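Local coordinates for decapping and exoribonuclease protein 1 (Kluyveromyces lactis, PDB 4GPS) that removes the NAD cap from NAD-capped RNAs, also removes methylguanosine caps with their first nucleoside, and degrades RNA as a 5'-3' exoribonuclease, using a divalent metal cation, at residues K78-L83 and D348-I353; I135-T140 and E243-E248; S180-I185 and N319-S324; C191-E196 and P370-D375; F300-G303 and H307-K310. All blocks are in the same frame, centred on the assembly; numbering follows the deposited sequence.

Contact 1 of 5, residues K78-L83 and D348-I353; sequences KTPKLL and DIYHKI
Tyr-350 leaves helix 346-353 with its ring carbon CG trans to the backbone N (chi1 180°), which brings one ring face against Thr-79. The threonine meets it with main chain and side chain together: its CA stands over the ring centre, 3.6 Å from the centroid of Tyr-350 and only 7° off the ring normal, a CH-pi contact. Thr-79 CB comes to 3.4 Å from Tyr-350 CG, the two side chains sliding past each other in opposite directions, and Thr-79 OG1 lies on the CD1 side of Tyr-350. Pro-80 crosses the tyrosine at about a right angle, its CD 3.6 Å from Tyr-350 CE1.

Because OG1 of Thr-79 also points opposite its own backbone N (chi1 176°), it donates to the carbonyl O of the next residue, Pro-80, at 3.2 Å, on a lone pair in the carbonyl plane. The same hydroxyl pairs with the indole NE1 of Trp-315 on helix 305-319. At the far end of the tyrosine, OH is hydrogen-bonded to Val-76 O, two residues before 78-83 in the same loop. The contact itself is thus apolar and CH-pi in nature, and neither hydroxyl depends on a partner across it.

Contact 2 of 5, residues I135-T140 and E243-E248; sequences IGIDLT and EDLLIE
Behind Leu-245, the leucine that meets Ile-137 and Leu-139, the carbonyl O of Glu-243 is approached by two backbone N-H groups: Ile-247 N at 3.0 Å and, in a weak bond, Leu-246 N at 3.2 Å. These are the closing bonds of helix 233-246, since Ile-247 already leaves helical geometry. Leu-245 thus sits near the end of the helix, with CG trans to the backbone N (chi1 175°), which extends its two methyls toward the loop 135-140. CD1 of Leu-245 meets CD1 of Ile-137 tip to tip at 3.7 Å. The other methyl, CD2, lies 4.2 Å from Leu-139 CD2, the two leucines crossing at about a right angle.

In the PD-(D/E)XK nuclease fold of this family, the same helix end also serves the metal site: Glu-243, two residues before Leu-245, is a ligand of the divalent metal, and the Glu-243 and Leu-246 side chains touch Ile-294, another metal-binding residue, on strand 290-297. The loop is tied separately to the strand region beyond it, through backbone hydrogen bonds of Ile-137 with Leu-338 and of Leu-139 with Asn-336. One and two turns earlier in the helix, Leu-242 and Thr-238 also pack on Leu-139, extending the apolar seam back from Leu-245.

Contact 3 of 5, residues S180-I185 and N319-S324; sequences SLRHHI and NLLPKS
The guanidinium of Arg-182 is the flat group here, and Leu-321 comes at it obliquely: CD1 of the leucine lies 3.3 Å from Arg-182 NH1, with Leu-321 CG 3.7 Å from the same nitrogen. The two side chains cross at about a right angle. That nitrogen also forms a salt bridge with Glu-293 OE2, a ligand of the divalent metal, while Arg-182 NE bonds to a citrate probably taken from the crystallisation liquor.

The aliphatic part of the arginine runs out straight from helix 182-190 before bending at chi3 (60°), and its CG passes 4.0 Å from Leu-320 CD1. The other methyl of that leucine, CD2, reaches Ile-185 CG2 at 4.1 Å, so Leu-320 spans two residues one helical turn apart. At the junction of strand 176-181 with the helix, Leu-181 O accepts from Ser-180 OG at 2.8 Å and from His-184 N at 3.2 Å, the two donors arriving from opposite faces of its carbonyl plane. The buried arginine is thus bedded in leucine, and its salt bridge helps position the Glu-293 carboxylate; this is a second-shell arrangement for the metal, at the edge of the active-site pocket of the PD-(D/E)XK nuclease domain, where the citrate sits.

Contact 4 of 5, residues C191-E196 and P370-D375; sequences CPFLDE and PNVAND
Phe-193 drives the edge of its ring into the first turns of helix 370-393. CZ lies 3.4 Å from Ala-373 CA, and CE1 is 3.5 Å from Ala-373 CB; the alanine CA lies near the ring plane at the edge, while the methyl stands to one side of that plane and faces the CZ-CE1 bond. The neighbouring residue adds a looser touch: Val-372 CG1 is 4.3 Å from Phe-193 CZ. Having just a methyl, Ala-373 lets the aromatic edge come right up to the helix backbone.

One step outward, the ring is steadied by its own chain. Pro-192 CB lies 4.3 Å above one face of Phe-193, offset toward the rim, and a chi1 of -46° swings the phenyl to the side of its backbone N. The 3-10 turn 191-193 sets both residues and is closed by Leu-194 N bonding to Cys-191 O at 3.2 Å. On the helix side, Asn-374 N bonds to Pro-370 O at 3.0 Å, fixing the turn that offers Ala-373.

Beyond these, Phe-193 O accepts from Arg-309 NE and the ring touches Leu-312, both on helix 305-319, while Pro-192 leans on Trp-376 further along helix 370-393. This is buried packing of a connecting turn against a long helix: the turn leads into strand 198-204, the helix into strand 399-404, and those two strands pair antiparallel.

Contact 5 of 5, residues F300-G303 and H307-K310; sequences FKLG and HRRK
The loop from strand 290-297 into helix 305-319 folds back on the first turns of that helix, where Phe-300 and Lys-301 meet His-307. The imidazole is held in two ways. Lys-301 N donates to His-307 ND1 at 3.0 Å, fairly straight at 159°, although the donor stands 24° out of the ring plane. Phe-300 meanwhile brings its edge to the histidine's face in a T-shaped pair, centroids of the two rings 5.2 Å apart and planes at 84°. Its CD2 is the atom that leads, lying 3.8 Å above the plane of His-307 and over its centre. Bond and stack together limit rotation of the imidazole about its side-chain bonds.

At the rim of the phenyl, Lys-310 CD approaches Phe-300 CE2 at 4.2 Å with its aliphatic chain, the two side chains crossing at about a right angle. Further along the loop, Arg-308 bends at chi2 and chi3, curling its chain against Leu-302, whose CD2 is 4.0 Å from Arg-308 CD; Gly-303 N lies near the plane of the guanidinium, at its edge. Asn-304 OD1 receives His-307 N at the helix start, and Phe-300 also meets Phe-330 nearly perpendicularly. The strand before this loop carries Glu-293, Ile-294 and Lys-295, the (D/E)XK element of the nuclease fold, and the helix after it carries Gln-317, probably a substrate-binding residue.

In the fold
Contact 3 lies deepest, about 5 Å from the chain centre, and joins charge to leucine beside the metal site. Contact 4 is also buried but wholly apolar across its interface. Contacts 1 and 5 are only partly buried and aromatic, the first a CH-pi contact over a tyrosine face, the second a T-shaped pair with a backbone-to-imidazole bond. Contact 2, centred about 23 Å out, relies on methyl groups alone and touches none of the others. Helix 305-319 begins in contact 5 and ends in contact 3; helix 182-190 starts in contact 3 and runs out into the turn of contact 4. Asn-319 OD1 bonds to Leu-82 N between contacts 3 and 1, and Arg-309 links contact 5 to contact 4.

Contact 1 of 5, residues K78-L83 and D348-I353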
# COMPACT_ATOMS: atom_id res chain seq x y z
N LYS A 78 -16.92 6.12 11.03
CA LYS A 78 -15.48 6.19 11.27
C LYS A 78 -14.79 5.05 10.52
O LYS A 78 -15.25 3.90 10.51
CB LYS A 78 -15.18 6.08 12.78
CG LYS A 78 -13.72 6.46 13.15
CD LYS A 78 -13.48 6.47 14.66
CE LYS A 78 -13.57 5.04 15.23
NZ LYS A 78 -13.39 4.95 16.73
N THR A 79 -13.66 5.37 9.90
CA THR A 79 -12.90 4.37 9.18
C THR A 79 -12.30 3.33 10.15
O THR A 79 -11.86 3.67 11.23
CB THR A 79 -11.77 5.05 8.38
OG1 THR A 79 -10.97 4.06 7.74
CG2 THR A 79 -10.90 5.91 9.31
N PRO A 80 -12.33 2.04 9.78
CA PRO A 80 -11.75 1.03 10.66
C PRO A 80 -10.23 1.08 10.48
O PRO A 80 -9.73 1.73 9.56
CB PRO A 80 -12.37 -0.27 10.12
CG PRO A 80 -12.50 0.01 8.67
CD PRO A 80 -13.09 1.41 8.69
N LYS A 81 -9.49 0.45 11.38
CA LYS A 81 -8.03 0.43 11.21
C LYS A 81 -7.65 -1.00 10.81
O LYS A 81 -8.20 -1.95 11.34
CB LYS A 81 -7.33 0.85 12.51
CG LYS A 81 -7.07 2.35 12.60
CD LYS A 81 -6.24 2.68 13.85
CE LYS A 81 -6.34 4.17 14.27
NZ LYS A 81 -5.64 5.11 13.34
N LEU A 82 -6.73 -1.15 9.85
CA LEU A 82 -6.34 -2.49 9.44
C LEU A 82 -5.40 -3.10 10.47
O LEU A 82 -5.50 -4.29 10.79
CB LEU A 82 -5.69 -2.45 8.06
CG LEU A 82 -6.65 -2.02 6.95
CD1 LEU A 82 -5.89 -1.92 5.62
CD2 LEU A 82 -7.83 -3.00 6.84
N LEU A 83 -4.51 -2.27 11.01
CA LEU A 83 -3.54 -2.72 12.00
C LEU A 83 -3.73 -1.97 13.30
O LEU A 83 -4.22 -0.85 13.30
CB LEU A 83 -2.11 -2.50 11.48
CG LEU A 83 -1.76 -3.34 10.25
CD1 LEU A 83 -0.43 -2.88 9.65
CD2 LEU A 83 -1.73 -4.85 10.65
N ASP A 348 -11.19 10.94 5.04
CA ASP A 348 -11.74 11.50 3.81
C ASP A 348 -11.81 10.45 2.69
O ASP A 348 -12.87 10.29 2.06
CB ASP A 348 -10.93 12.72 3.34
CG ASP A 348 -10.86 13.84 4.39
OD1 ASP A 348 -11.93 14.26 4.91
OD2 ASP A 348 -9.75 14.30 4.72
N ILE A 349 -10.71 9.73 2.42
CA ILE A 349 -10.79 8.72 1.36
C ILE A 349 -11.85 7.71 1.77
O ILE A 349 -12.61 7.26 0.95
CB ILE A 349 -9.51 7.91 1.14
CG1 ILE A 349 -8.39 8.82 0.70
CG2 ILE A 349 -9.73 6.91 -0.01
CD1 ILE A 349 -8.67 9.43 -0.67
N TYR A 350 -11.88 7.38 3.06
CA TYR A 350 -12.86 6.41 3.59
C TYR A 350 -14.31 6.81 3.31
O TYR A 350 -15.11 6.02 2.81
CB TYR A 350 -12.72 6.26 5.10
CG TYR A 350 -13.71 5.28 5.64
CD1 TYR A 350 -13.57 3.92 5.40
CD2 TYR A 350 -14.85 5.71 6.33
CE1 TYR A 350 -14.54 2.99 5.81
CE2 TYR A 350 -15.84 4.79 6.75
CZ TYR A 350 -15.67 3.43 6.48
OH TYR A 350 -16.60 2.50 6.91
N HIS A 351 -14.63 8.05 3.66
CA HIS A 351 -15.97 8.57 3.48
C HIS A 351 -16.34 8.57 1.99
O HIS A 351 -17.46 8.24 1.65
CB HIS A 351 -16.09 9.99 4.08
CG HIS A 351 -17.39 10.67 3.77
ND1 HIS A 351 -18.60 10.23 4.28
CD2 HIS A 351 -17.68 11.70 2.94
CE1 HIS A 351 -19.58 10.95 3.76
NE2 HIS A 351 -19.05 11.85 2.94
N LYS A 352 -15.40 8.91 1.10
CA LYS A 352 -15.70 8.91 -0.33
C LYS A 352 -16.12 7.49 -0.79
O LYS A 352 -17.01 7.35 -1.63
CB LYS A 352 -14.48 9.42 -1.13
CG LYS A 352 -14.75 9.80 -2.60
CD LYS A 352 -13.56 10.60 -3.15
CE LYS A 352 -13.81 11.10 -4.58
NZ LYS A 352 -15.03 11.98 -4.72
N ILE A 353 -15.52 6.44 -0.22
CA ILE A 353 -15.87 5.07 -0.63
C ILE A 353 -16.87 4.32 0.25
O ILE A 353 -17.25 3.20 -0.09
CB ILE A 353 -14.61 4.16 -0.84
CG1 ILE A 353 -13.85 3.97 0.47
CG2 ILE A 353 -13.65 4.79 -1.86
CD1 ILE A 353 -12.63 3.10 0.29

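Contact 2 of 5, residues I135-T140 and E243-E248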
# COMPACT_ATOMS: atom_id res chain seq x y z
N ILE A 135 -0.83 24.79 -11.03
CA ILE A 135 -2.07 24.66 -11.78
C ILE A 135 -1.92 25.15 -13.24
O ILE A 135 -1.64 26.33 -13.50
CB ILE A 135 -3.19 25.43 -11.06
CG1 ILE A 135 -3.35 24.90 -9.62
CG2 ILE A 135 -4.49 25.30 -11.84
CD1 ILE A 135 -3.77 23.41 -9.56
N GLY A 136 -2.12 24.24 -14.18
CA GLY A 136 -2.02 24.61 -15.58
C GLY A 136 -0.82 23.98 -16.28
O GLY A 136 -0.70 24.01 -17.50
N ILE A 137 0.05 23.40 -15.48
CA ILE A 137 1.25 22.76 -15.98
C ILE A 137 0.92 21.43 -16.61
O ILE A 137 0.17 20.62 -16.07
CB ILE A 137 2.24 22.63 -14.83
CG1 ILE A 137 2.80 24.03 -14.56
CG2 ILE A 137 3.34 21.61 -15.15
CD1 ILE A 137 3.84 24.07 -13.49
N ASP A 138 1.48 21.22 -17.80
CA ASP A 138 1.26 19.99 -18.54
C ASP A 138 2.11 18.89 -17.92
O ASP A 138 3.33 18.92 -18.06
CB ASP A 138 1.65 20.20 -20.01
CG ASP A 138 1.26 19.02 -20.90
OD1 ASP A 138 0.05 18.76 -21.04
OD2 ASP A 138 2.15 18.35 -21.46
N LEU A 139 1.47 17.93 -17.25
CA LEU A 139 2.18 16.82 -16.62
C LEU A 139 2.69 15.84 -17.66
O LEU A 139 3.21 14.78 -17.33
CB LEU A 139 1.25 16.05 -15.67
CG LEU A 139 0.69 16.78 -14.47
CD1 LEU A 139 -0.33 15.90 -13.76
CD2 LEU A 139 1.81 17.16 -13.54
N THR A 140 2.56 16.20 -18.92
CA THR A 140 2.97 15.32 -19.99
C THR A 140 4.18 15.89 -20.74
O THR A 140 4.77 15.22 -21.58
CB THR A 140 1.75 15.07 -20.92
OG1 THR A 140 1.32 13.71 -20.76
CG2 THR A 140 2.04 15.40 -22.40
N GLU A 243 4.77 14.02 -9.03
CA GLU A 243 5.62 13.94 -7.84
C GLU A 243 6.79 14.93 -7.99
O GLU A 243 7.12 15.69 -7.07
CB GLU A 243 6.15 12.51 -7.68
CG GLU A 243 5.04 11.53 -7.26
CD GLU A 243 5.36 10.06 -7.46
OE1 GLU A 243 4.44 9.22 -7.24
OE2 GLU A 243 6.52 9.74 -7.83
N ASP A 244 7.38 14.94 -9.18
CA ASP A 244 8.50 15.82 -9.49
C ASP A 244 8.16 17.28 -9.21
O ASP A 244 8.92 17.99 -8.55
CB ASP A 244 8.90 15.66 -10.95
CG ASP A 244 10.38 15.83 -11.17
OD1 ASP A 244 10.93 16.87 -10.76
OD2 ASP A 244 11.00 14.91 -11.77
N LEU A 245 7.02 17.72 -9.72
CA LEU A 245 6.52 19.08 -9.55
C LEU A 245 6.17 19.48 -8.08
O LEU A 245 6.38 20.62 -7.69
CB LEU A 245 5.28 19.26 -10.46
CG LEU A 245 4.47 20.55 -10.42
CD1 LEU A 245 5.31 21.70 -11.05
CD2 LEU A 245 3.15 20.35 -11.18
N LEU A 246 5.67 18.54 -7.26
CA LEU A 246 5.28 18.85 -5.88
C LEU A 246 6.37 18.70 -4.81
O LEU A 246 6.29 19.26 -3.72
CB LEU A 246 4.04 18.00 -5.48
CG LEU A 246 2.82 18.15 -6.42
CD1 LEU A 246 1.80 17.12 -6.12
CD2 LEU A 246 2.22 19.52 -6.34
N ILE A 247 7.41 17.94 -5.14
CA ILE A 247 8.48 17.66 -4.19
C ILE A 247 9.79 18.44 -4.43
O ILE A 247 10.28 18.51 -5.56
CB ILE A 247 8.79 16.12 -4.22
CG1 ILE A 247 7.50 15.32 -3.97
CG2 ILE A 247 9.80 15.75 -3.18
CD1 ILE A 247 7.60 13.83 -4.37
N GLU A 248 10.34 19.03 -3.37
CA GLU A 248 11.62 19.74 -3.47
C GLU A 248 12.73 18.73 -3.77
O GLU A 248 13.36 18.80 -4.82
CB GLU A 248 11.95 20.46 -2.16
CG GLU A 248 11.76 21.98 -2.24
CD GLU A 248 12.04 22.70 -0.92
OE1 GLU A 248 11.87 23.95 -0.89
OE2 GLU A 248 12.41 22.02 0.08

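Contact 3 of 5, residues S180-I185 and N319-S324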
# COMPACT_ATOMS: atom_id res chain seq x y z
N SER A 180 7.15 -7.90 4.77
CA SER A 180 6.88 -7.69 3.36
C SER A 180 6.89 -6.24 2.87
O SER A 180 6.79 -5.32 3.68
CB SER A 180 5.49 -8.31 3.08
OG SER A 180 5.01 -8.02 1.79
N LEU A 181 7.04 -6.03 1.56
CA LEU A 181 6.92 -4.68 1.02
C LEU A 181 5.40 -4.41 1.07
O LEU A 181 4.59 -5.35 0.93
CB LEU A 181 7.38 -4.62 -0.42
CG LEU A 181 8.82 -5.06 -0.58
CD1 LEU A 181 9.12 -5.29 -2.07
CD2 LEU A 181 9.74 -4.02 0.08
N ARG A 182 5.00 -3.16 1.28
CA ARG A 182 3.58 -2.82 1.36
C ARG A 182 2.77 -3.28 0.14
O ARG A 182 1.63 -3.73 0.27
CB ARG A 182 3.42 -1.32 1.54
CG ARG A 182 1.97 -0.92 1.69
CD ARG A 182 1.84 0.52 2.09
NE ARG A 182 2.46 1.33 1.06
CZ ARG A 182 2.41 2.64 1.05
NH1 ARG A 182 1.76 3.29 2.01
NH2 ARG A 182 3.03 3.31 0.10
N HIS A 183 3.35 -3.15 -1.05
CA HIS A 183 2.69 -3.54 -2.30
C HIS A 183 2.05 -4.93 -2.22
O HIS A 183 0.94 -5.12 -2.70
CB HIS A 183 3.71 -3.51 -3.46
CG HIS A 183 3.07 -3.41 -4.80
ND1 HIS A 183 2.70 -2.20 -5.36
CD2 HIS A 183 2.66 -4.37 -5.67
CE1 HIS A 183 2.08 -2.42 -6.51
NE2 HIS A 183 2.04 -3.73 -6.72
N HIS A 184 2.74 -5.91 -1.64
CA HIS A 184 2.18 -7.26 -1.57
C HIS A 184 1.09 -7.42 -0.55
O HIS A 184 0.23 -8.29 -0.71
CB HIS A 184 3.25 -8.31 -1.33
CG HIS A 184 4.34 -8.29 -2.34
ND1 HIS A 184 4.09 -8.17 -3.69
CD2 HIS A 184 5.69 -8.29 -2.19
CE1 HIS A 184 5.24 -8.10 -4.33
NE2 HIS A 184 6.22 -8.17 -3.45
N ILE A 185 1.11 -6.60 0.52
CA ILE A 185 0.06 -6.71 1.50
C ILE A 185 -1.17 -6.12 0.79
O ILE A 185 -2.25 -6.69 0.79
CB ILE A 185 0.39 -5.96 2.82
CG1 ILE A 185 1.68 -6.52 3.47
CG2 ILE A 185 -0.73 -6.16 3.80
CD1 ILE A 185 1.62 -8.03 3.68
N ASN A 319 -4.09 3.47 4.96
CA ASN A 319 -4.56 2.89 6.20
C ASN A 319 -3.58 1.91 6.84
O ASN A 319 -3.65 1.68 8.04
CB ASN A 319 -5.90 2.20 6.02
CG ASN A 319 -6.61 2.01 7.33
OD1 ASN A 319 -6.68 0.92 7.85
ND2 ASN A 319 -7.11 3.09 7.89
N LEU A 320 -2.67 1.33 6.06
CA LEU A 320 -1.67 0.41 6.62
C LEU A 320 -0.52 1.15 7.36
O LEU A 320 0.35 0.53 7.97
CB LEU A 320 -1.06 -0.47 5.51
CG LEU A 320 -1.90 -1.62 4.98
CD1 LEU A 320 -1.33 -1.96 3.67
CD2 LEU A 320 -1.92 -2.84 5.94
N LEU A 321 -0.52 2.47 7.30
CA LEU A 321 0.52 3.25 7.97
C LEU A 321 -0.01 3.92 9.23
O LEU A 321 -1.22 4.09 9.42
CB LEU A 321 1.05 4.35 7.04
CG LEU A 321 1.52 3.87 5.68
CD1 LEU A 321 1.85 5.07 4.81
CD2 LEU A 321 2.73 2.97 5.85
N PRO A 322 0.90 4.31 10.11
CA PRO A 322 0.56 4.99 11.37
C PRO A 322 -0.07 6.38 11.10
O PRO A 322 -1.17 6.67 11.57
CB PRO A 322 1.91 5.13 12.05
CG PRO A 322 2.70 3.98 11.52
CD PRO A 322 2.31 3.88 10.10
N LYS A 323 0.62 7.22 10.35
CA LYS A 323 0.17 8.60 10.05
C LYS A 323 0.46 8.82 8.58
O LYS A 323 1.56 8.54 8.13
CB LYS A 323 1.00 9.64 10.84
CG LYS A 323 2.48 9.81 10.25
CD LYS A 323 3.49 10.71 11.04
CE LYS A 323 4.90 10.67 10.37
NZ LYS A 323 5.95 11.60 10.96
N SER A 324 -0.48 9.35 7.81
CA SER A 324 -0.19 9.55 6.40
C SER A 324 -1.35 10.21 5.71
O SER A 324 -2.49 9.82 5.88
CB SER A 324 0.09 8.22 5.72
OG SER A 324 0.19 8.36 4.34

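Contact 4 of 5, residues C191-E196 and P370-D375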
# COMPACT_ATOMS: atom_id res chain seq x y z
N CYS A 191 -7.51 -9.04 -3.39
CA CYS A 191 -8.03 -10.20 -4.12
C CYS A 191 -9.53 -10.20 -4.40
O CYS A 191 -9.95 -10.32 -5.54
CB CYS A 191 -7.63 -11.52 -3.43
SG CYS A 191 -5.86 -11.84 -3.58
N PRO A 192 -10.37 -10.01 -3.38
CA PRO A 192 -11.80 -10.02 -3.69
C PRO A 192 -12.34 -8.85 -4.49
O PRO A 192 -13.51 -8.84 -4.89
CB PRO A 192 -12.48 -10.14 -2.33
CG PRO A 192 -11.48 -9.66 -1.36
CD PRO A 192 -10.13 -10.04 -1.92
N PHE A 193 -11.49 -7.87 -4.76
CA PHE A 193 -11.99 -6.74 -5.51
C PHE A 193 -11.43 -6.69 -6.93
O PHE A 193 -11.71 -5.74 -7.67
CB PHE A 193 -11.72 -5.45 -4.72
CG PHE A 193 -12.09 -5.55 -3.27
CD1 PHE A 193 -11.15 -5.97 -2.32
CD2 PHE A 193 -13.38 -5.32 -2.85
CE1 PHE A 193 -11.49 -6.17 -0.99
CE2 PHE A 193 -13.74 -5.51 -1.51
CZ PHE A 193 -12.80 -5.94 -0.58
N LEU A 194 -10.68 -7.72 -7.32
CA LEU A 194 -10.07 -7.78 -8.65
C LEU A 194 -10.56 -8.93 -9.54
O LEU A 194 -11.10 -9.94 -9.07
CB LEU A 194 -8.55 -7.91 -8.53
CG LEU A 194 -7.81 -6.77 -7.85
CD1 LEU A 194 -6.35 -7.18 -7.65
CD2 LEU A 194 -7.95 -5.49 -8.67
N ASP A 195 -10.32 -8.78 -10.83
CA ASP A 195 -10.69 -9.75 -11.84
C ASP A 195 -9.47 -10.52 -12.32
O ASP A 195 -9.54 -11.23 -13.31
CB ASP A 195 -11.33 -9.02 -13.02
CG ASP A 195 -12.42 -9.84 -13.66
OD1 ASP A 195 -12.80 -9.51 -14.81
OD2 ASP A 195 -12.88 -10.80 -12.99
N GLU A 196 -8.33 -10.34 -11.65
CA GLU A 196 -7.09 -11.04 -11.99
C GLU A 196 -6.70 -11.81 -10.73
O GLU A 196 -7.11 -11.45 -9.63
CB GLU A 196 -5.95 -10.07 -12.33
CG GLU A 196 -6.27 -8.84 -13.18
CD GLU A 196 -6.47 -9.15 -14.65
OE1 GLU A 196 -6.49 -8.17 -15.43
OE2 GLU A 196 -6.62 -10.34 -15.04
N PRO A 370 -14.63 -1.02 2.04
CA PRO A 370 -13.41 -1.11 2.85
C PRO A 370 -13.60 -2.03 4.06
O PRO A 370 -12.63 -2.59 4.58
CB PRO A 370 -13.16 0.32 3.30
CG PRO A 370 -14.02 1.15 2.42
CD PRO A 370 -15.20 0.34 2.07
N ASN A 371 -14.84 -2.18 4.53
CA ASN A 371 -15.09 -3.03 5.70
C ASN A 371 -14.99 -4.49 5.34
O ASN A 371 -14.48 -5.30 6.13
CB ASN A 371 -16.43 -2.70 6.32
CG ASN A 371 -16.45 -1.30 6.89
OD1 ASN A 371 -17.07 -0.38 6.31
ND2 ASN A 371 -15.78 -1.11 8.03
N VAL A 372 -15.44 -4.85 4.15
CA VAL A 372 -15.32 -6.22 3.70
C VAL A 372 -13.81 -6.47 3.43
O VAL A 372 -13.30 -7.53 3.77
CB VAL A 372 -16.16 -6.43 2.42
CG1 VAL A 372 -15.87 -7.78 1.79
CG2 VAL A 372 -17.63 -6.31 2.81
N ALA A 373 -13.10 -5.50 2.85
CA ALA A 373 -11.65 -5.68 2.62
C ALA A 373 -10.99 -5.99 3.98
O ALA A 373 -10.16 -6.89 4.10
CB ALA A 373 -11.03 -4.42 1.99
N ASN A 374 -11.38 -5.24 5.01
CA ASN A 374 -10.86 -5.46 6.35
C ASN A 374 -11.19 -6.89 6.85
O ASN A 374 -10.34 -7.56 7.42
CB ASN A 374 -11.44 -4.42 7.29
CG ASN A 374 -10.88 -4.51 8.67
OD1 ASN A 374 -9.69 -4.66 8.83
ND2 ASN A 374 -11.73 -4.45 9.67
N ASP A 375 -12.41 -7.37 6.61
CA ASP A 375 -12.76 -8.73 7.05
C ASP A 375 -11.93 -9.77 6.31
O ASP A 375 -11.41 -10.73 6.92
CB ASP A 375 -14.25 -9.04 6.83
CG ASP A 375 -15.17 -8.24 7.74
OD1 ASP A 375 -14.78 -7.86 8.88
OD2 ASP A 375 -16.31 -8.00 7.31

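Contact 5 of 5, residues F300-G303 and H307-K310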
# COMPACT_ATOMS: atom_id res chain seq x y z
N PHE A 300 -12.68 11.62 -10.53
CA PHE A 300 -13.30 10.34 -10.21
C PHE A 300 -14.71 10.11 -10.68
O PHE A 300 -15.56 10.98 -10.56
CB PHE A 300 -13.28 10.11 -8.70
CG PHE A 300 -11.90 9.88 -8.16
CD1 PHE A 300 -11.40 10.69 -7.13
CD2 PHE A 300 -11.10 8.88 -8.69
CE1 PHE A 300 -10.10 10.51 -6.65
CE2 PHE A 300 -9.79 8.69 -8.21
CZ PHE A 300 -9.30 9.51 -7.19
N LYS A 301 -14.94 8.91 -11.20
CA LYS A 301 -16.27 8.51 -11.64
C LYS A 301 -16.66 7.34 -10.75
O LYS A 301 -16.31 6.19 -11.04
CB LYS A 301 -16.23 8.09 -13.13
CG LYS A 301 -16.12 9.28 -14.09
CD LYS A 301 -15.35 8.99 -15.38
CE LYS A 301 -16.24 8.52 -16.51
NZ LYS A 301 -15.39 8.04 -17.64
N LEU A 302 -17.32 7.60 -9.61
CA LEU A 302 -17.71 6.49 -8.76
C LEU A 302 -18.61 5.74 -9.74
O LEU A 302 -19.11 6.33 -10.71
CB LEU A 302 -18.46 6.98 -7.53
CG LEU A 302 -17.67 7.96 -6.65
CD1 LEU A 302 -18.60 8.54 -5.59
CD2 LEU A 302 -16.48 7.27 -6.00
N GLY A 303 -18.85 4.46 -9.56
CA GLY A 303 -19.64 3.84 -10.62
C GLY A 303 -18.68 3.18 -11.60
O GLY A 303 -18.96 2.09 -12.08
N HIS A 307 -12.00 3.11 -11.11
CA HIS A 307 -11.79 4.15 -10.13
C HIS A 307 -12.12 3.69 -8.71
O HIS A 307 -11.47 4.10 -7.74
CB HIS A 307 -12.61 5.38 -10.52
CG HIS A 307 -11.89 6.30 -11.46
ND1 HIS A 307 -12.51 7.34 -12.11
CD2 HIS A 307 -10.58 6.37 -11.80
CE1 HIS A 307 -11.61 8.03 -12.80
NE2 HIS A 307 -10.43 7.45 -12.63
N ARG A 308 -13.13 2.84 -8.57
CA ARG A 308 -13.50 2.34 -7.26
C ARG A 308 -12.36 1.48 -6.74
O ARG A 308 -12.04 1.52 -5.56
CB ARG A 308 -14.80 1.54 -7.33
CG ARG A 308 -16.02 2.41 -7.73
CD ARG A 308 -16.46 3.37 -6.64
NE ARG A 308 -16.92 2.66 -5.44
CZ ARG A 308 -18.06 1.98 -5.33
NH1 ARG A 308 -18.92 1.91 -6.35
NH2 ARG A 308 -18.34 1.35 -4.20
N ARG A 309 -11.72 0.72 -7.63
CA ARG A 309 -10.58 -0.12 -7.27
C ARG A 309 -9.42 0.75 -6.81
O ARG A 309 -8.76 0.45 -5.82
CB ARG A 309 -10.09 -0.93 -8.47
CG ARG A 309 -10.49 -2.36 -8.47
CD ARG A 309 -10.45 -2.89 -9.87
NE ARG A 309 -11.33 -4.04 -9.96
CZ ARG A 309 -11.87 -4.49 -11.08
NH1 ARG A 309 -11.63 -3.90 -12.24
NH2 ARG A 309 -12.65 -5.56 -11.01
N LYS A 310 -9.17 1.83 -7.55
CA LYS A 310 -8.09 2.74 -7.22
C LYS A 310 -8.33 3.42 -5.86
O LYS A 310 -7.42 3.49 -5.03
CB LYS A 310 -7.90 3.78 -8.34
CG LYS A 310 -6.90 4.84 -8.00
CD LYS A 310 -6.80 5.91 -9.07
CE LYS A 310 -6.13 5.42 -10.34
NZ LYS A 310 -6.06 6.55 -11.32